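Local atomic coordinates of IroE-like serine hydrolase (Shewanella oneidensis, PDB entry 3GFF), a protein that probably hydrolyses ester bonds, as a serine hydrolase of the esterase D family resembling IroE. Residues T91-L96 against S176-T181. Numbering follows the deposited sequence.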
loop_
_atom_site.group_PDB
_atom_site.type_symbol
_atom_site.label_atom_id
_atom_site.label_comp_id
_atom_site.label_asym_id
_atom_site.label_seq_id
_atom_site.Cartn_x
_atom_site.Cartn_y
_atom_site.Cartn_z
ATOM N N THR A 91 -1.710 26.655 2.589
ATOM C CA THR A 91 -0.595 27.493 3.053
ATOM C C THR A 91 -0.992 28.332 4.261
ATOM O O THR A 91 -1.997 29.009 4.247
ATOM C CB THR A 91 -0.012 28.359 1.900
ATOM O OG1 THR A 91 -1.029 29.165 1.297
ATOM C CG2 THR A 91 0.622 27.433 0.821
ATOM N N PRO A 92 -0.226 28.219 5.354
ATOM C CA PRO A 92 -0.540 28.934 6.582
ATOM C C PRO A 92 -0.127 30.399 6.578
ATOM O O PRO A 92 -0.734 31.212 7.308
ATOM C CB PRO A 92 0.227 28.148 7.638
ATOM C CG PRO A 92 1.407 27.538 6.892
ATOM C CD PRO A 92 0.968 27.354 5.487
ATOM N N THR A 93 0.895 30.729 5.780
ATOM C CA THR A 93 1.373 32.081 5.644
ATOM C C THR A 93 1.402 32.475 4.163
ATOM O O THR A 93 1.441 31.624 3.272
ATOM C CB THR A 93 2.774 32.256 6.305
ATOM O OG1 THR A 93 3.714 31.313 5.757
ATOM C CG2 THR A 93 2.678 32.026 7.810
ATOM N N HIS A 94 1.378 33.780 3.944
ATOM C CA HIS A 94 1.406 34.381 2.639
ATOM C C HIS A 94 2.823 34.795 2.232
ATOM O O HIS A 94 3.524 35.450 2.982
ATOM C CB HIS A 94 0.518 35.632 2.627
ATOM C CG HIS A 94 0.565 36.395 1.336
ATOM N ND1 HIS A 94 0.010 35.917 0.168
ATOM C CD2 HIS A 94 1.124 37.596 1.025
ATOM C CE1 HIS A 94 0.226 36.788 -0.805
ATOM N NE2 HIS A 94 0.927 37.798 -0.319
ATOM N N THR A 95 3.208 34.408 1.024
ATOM C CA THR A 95 4.455 34.838 0.381
ATOM C C THR A 95 4.262 34.635 -1.117
ATOM O O THR A 95 3.505 33.762 -1.543
ATOM C CB THR A 95 5.726 34.075 0.850
ATOM O OG1 THR A 95 6.896 34.638 0.227
ATOM C CG2 THR A 95 5.640 32.601 0.478
ATOM N N LEU A 96 4.948 35.465 -1.896
ATOM C CA LEU A 96 4.939 35.399 -3.357
ATOM C C LEU A 96 6.210 34.739 -3.887
ATOM O O LEU A 96 6.363 34.634 -5.102
ATOM C CB LEU A 96 4.859 36.808 -3.938
ATOM C CG LEU A 96 3.610 37.630 -3.590
ATOM C CD1 LEU A 96 3.763 39.093 -3.984
ATOM C CD2 LEU A 96 2.344 36.978 -4.194
ATOM N N SER A 176 9.870 29.476 4.135
ATOM C CA SER A 176 10.992 29.269 5.053
ATOM C C SER A 176 12.012 30.406 4.893
ATOM O O SER A 176 12.296 30.836 3.753
ATOM C CB SER A 176 11.706 27.942 4.811
ATOM O OG SER A 176 12.111 27.799 3.457
ATOM N N PRO A 177 12.641 30.821 6.014
ATOM C CA PRO A 177 12.537 30.255 7.373
ATOM C C PRO A 177 11.355 30.697 8.250
ATOM O O PRO A 177 11.168 30.145 9.326
ATOM C CB PRO A 177 13.850 30.737 8.025
ATOM C CG PRO A 177 14.105 32.048 7.404
ATOM C CD PRO A 177 13.574 31.964 5.982
ATOM N N HIS A 178 10.609 31.701 7.804
ATOM C CA HIS A 178 9.512 32.283 8.551
ATOM C C HIS A 178 8.474 31.315 9.112
ATOM O O HIS A 178 8.223 31.346 10.328
ATOM C CB HIS A 178 8.800 33.356 7.714
ATOM C CG HIS A 178 7.630 33.996 8.401
ATOM N ND1 HIS A 178 7.769 34.993 9.348
ATOM C CD2 HIS A 178 6.299 33.812 8.246
ATOM C CE1 HIS A 178 6.571 35.369 9.768
ATOM N NE2 HIS A 178 5.660 34.662 9.119
ATOM N N TYR A 179 7.824 30.507 8.275
ATOM C CA TYR A 179 6.796 29.630 8.825
ATOM C C TYR A 179 7.385 28.602 9.785
ATOM O O TYR A 179 6.868 28.369 10.868
ATOM C CB TYR A 179 5.886 28.971 7.758
ATOM C CG TYR A 179 4.867 28.065 8.413
ATOM C CD1 TYR A 179 3.918 28.595 9.276
ATOM C CD2 TYR A 179 4.902 26.669 8.234
ATOM C CE1 TYR A 179 3.044 27.805 9.923
ATOM C CE2 TYR A 179 3.992 25.858 8.874
ATOM C CZ TYR A 179 3.073 26.437 9.721
ATOM O OH TYR A 179 2.165 25.664 10.381
ATOM N N LEU A 180 8.479 28.001 9.382
ATOM C CA LEU A 180 9.138 26.989 10.176
ATOM C C LEU A 180 9.475 27.515 11.583
ATOM O O LEU A 180 9.357 26.776 12.533
ATOM C CB LEU A 180 10.394 26.526 9.434
ATOM C CG LEU A 180 11.282 25.487 10.110
ATOM C CD1 LEU A 180 10.489 24.188 10.371
ATOM C CD2 LEU A 180 12.507 25.236 9.237
ATOM N N THR A 181 9.908 28.777 11.702
ATOM C CA THR A 181 10.218 29.380 12.995
ATOM C C THR A 181 8.969 29.437 13.845
ATOM O O THR A 181 9.041 29.196 15.045
ATOM C CB THR A 181 10.779 30.827 12.859
ATOM O OG1 THR A 181 12.020 30.792 12.158
ATOM C CG2 THR A 181 11.007 31.447 14.205
#
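One face of the Tyr179 ring receives the pyrrolidine ring of Pro92, whose CG stands 3.4 Å from the centroid of the Tyr179 ring and only 10° off its normal, a CH-pi contact. Proline suits this place because closure of its ring onto the backbone holds CG and CB in position, presenting a CH-bearing carbon to the aromatic face at little entropic cost. Pro92 CB adds a second touch, 3.6 Å from Tyr179 CE1. At the edge of the His178 ring, near its plane, lies the methyl of Thr93, with CG2 4.1 Å from His178 CD2; the same methyl meets Tyr179 CD1 obliquely. Threonine suits its place through two unlike branches, the methyl packing against both rings while OG1 is hydrogen-bonded to Asp175 OD2. With CG anti to the backbone N (chi1 179°), Tyr179 extends its ring past Thr93 to Pro92, and its hydroxyl continues to a hydrogen bond with Glu153 of helix 146-156. A leucine in its place, lacking ring and hydroxyl, would probably leave Pro92 without its CH-pi face and Glu153 without this partner. The contact packs the 91-96 loop on helix 178-189, which links parallel strands 164-168 and 195-201 of the central sheet, at the periphery of an alpha/beta-hydrolase fold.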